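Local coordinates for protein serpin-ZX (Arabidopsis thaliana, PDB 3LE2) that inhibits target proteases, among them metacaspase-9, by offering a reactive center loop whose cleavage leaves the enzyme covalently trapped, at residues 63-66 with 70-73. Sequence-based numbering, arbitrary orientation.
Sequences LKFS and QLNS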
loop_
_atom_site.group_PDB
_atom_site.type_symbol
_atom_site.label_atom_id
_atom_site.label_comp_id
_atom_site.label_asym_id
_atom_site.label_seq_id
_atom_site.Cartn_x
_atom_site.Cartn_y
_atom_site.Cartn_z
ATOM N N LEU A 63 -10.092 7.615 -10.137
ATOM C CA LEU A 63 -9.883 7.853 -8.720
ATOM C C LEU A 63 -11.184 8.007 -7.950
ATOM O O LEU A 63 -11.164 8.113 -6.721
ATOM C CB LEU A 63 -9.004 9.095 -8.534
ATOM C CG LEU A 63 -7.533 8.914 -8.914
ATOM C CD1 LEU A 63 -6.787 10.249 -8.825
ATOM C CD2 LEU A 63 -6.891 7.836 -8.029
ATOM N N LYS A 64 -12.302 8.051 -8.684
ATOM C CA LYS A 64 -13.669 8.027 -8.120
ATOM C C LYS A 64 -14.063 9.316 -7.413
ATOM O O LYS A 64 -14.758 9.290 -6.399
ATOM C CB LYS A 64 -13.873 6.837 -7.169
ATOM C CG LYS A 64 -13.376 5.490 -7.711
ATOM C CD LYS A 64 -14.039 5.124 -9.041
ATOM C CE LYS A 64 -13.438 3.832 -9.593
ATOM N NZ LYS A 64 -13.908 3.481 -10.957
ATOM N N PHE A 65 -13.598 10.439 -7.941
ATOM C CA PHE A 65 -13.969 11.745 -7.417
ATOM C C PHE A 65 -14.295 12.602 -8.613
ATOM O O PHE A 65 -13.751 12.384 -9.694
ATOM C CB PHE A 65 -12.817 12.376 -6.622
ATOM C CG PHE A 65 -12.622 11.785 -5.250
ATOM C CD1 PHE A 65 -13.252 12.341 -4.139
ATOM C CD2 PHE A 65 -11.810 10.682 -5.064
ATOM C CE1 PHE A 65 -13.071 11.804 -2.865
ATOM C CE2 PHE A 65 -11.626 10.146 -3.793
ATOM C CZ PHE A 65 -12.259 10.705 -2.695
ATOM N N SER A 66 -15.175 13.578 -8.419
ATOM C CA SER A 66 -15.709 14.362 -9.531
ATOM C C SER A 66 -14.827 15.523 -9.988
ATOM O O SER A 66 -14.850 15.885 -11.163
ATOM C CB SER A 66 -17.116 14.868 -9.205
ATOM O OG SER A 66 -18.067 13.828 -9.348
ATOM N N GLN A 70 -12.018 18.082 -5.208
ATOM C CA GLN A 70 -12.356 16.957 -4.357
ATOM C C GLN A 70 -11.105 16.128 -4.085
ATOM O O GLN A 70 -10.827 15.780 -2.938
ATOM C CB GLN A 70 -13.440 16.082 -4.994
ATOM C CG GLN A 70 -14.869 16.616 -4.883
ATOM C CD GLN A 70 -15.905 15.540 -5.207
ATOM O OE1 GLN A 70 -16.491 15.532 -6.295
ATOM N NE2 GLN A 70 -16.121 14.613 -4.264
ATOM N N LEU A 71 -10.342 15.817 -5.130
ATOM C CA LEU A 71 -9.115 15.065 -4.913
ATOM C C LEU A 71 -8.219 15.784 -3.931
ATOM O O LEU A 71 -7.796 15.195 -2.933
ATOM C CB LEU A 71 -8.362 14.837 -6.210
ATOM C CG LEU A 71 -8.953 13.777 -7.122
ATOM C CD1 LEU A 71 -8.191 13.754 -8.458
ATOM C CD2 LEU A 71 -8.934 12.422 -6.425
ATOM N N ASN A 72 -7.937 17.057 -4.220
ATOM C CA ASN A 72 -7.012 17.857 -3.414
ATOM C C ASN A 72 -7.332 17.784 -1.922
ATOM O O ASN A 72 -6.445 17.565 -1.097
ATOM C CB ASN A 72 -6.994 19.320 -3.886
ATOM C CG ASN A 72 -6.348 19.494 -5.259
ATOM O OD1 ASN A 72 -5.624 18.616 -5.745
ATOM N ND2 ASN A 72 -6.602 20.640 -5.889
ATOM N N SER A 73 -8.615 17.946 -1.599
ATOM C CA SER A 73 -9.098 17.953 -0.227
ATOM C C SER A 73 -9.041 16.583 0.418
ATOM O O SER A 73 -8.676 16.457 1.584
ATOM C CB SER A 73 -10.558 18.433 -0.181
ATOM O OG SER A 73 -10.712 19.677 -0.831
#
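Phe65 and Leu71 meet at the turn between two helices of the serpin fold, 54-63 and 68-83. CD2 of the Phe65 ring lies 3.6 Å from Leu71 CD2, the two side chains meeting at a slant. Leu71 CD1 lies 3.8 Å from Leu63 CD1, and the two leucines cross at about a right angle. Leu71 CD2 also reaches Leu63, so this methyl sits between the two residues while CD1 meets Leu63. Gln70 meets the ring at its CD1 edge: Gln70 NE2 sits close to the ring plane, 3.7 Å from Phe65 CD1, while the amide stands nearly upright to the ring, 80° between planes. Extended beyond CG (chi2 -165°), the Gln70 chain runs back to the loop, where Ser66 N donates to Gln70 OE1 at 3.2 Å. The bond is bent, 139° at the hydrogen, and the donor lies above the carbonyl plane. Farther out, Leu63 and Leu71 pack on helix 37-49 at Ser45, Phe65 touches Ser8 and Gln12 of helix 5-25 and meets the ring of Phe74, and Ser66 OG bonds to Ala1 N. Lys64, with positive phi, leaves the helix here, its carbonyl O hydrogen-bonded to Ser8 OG.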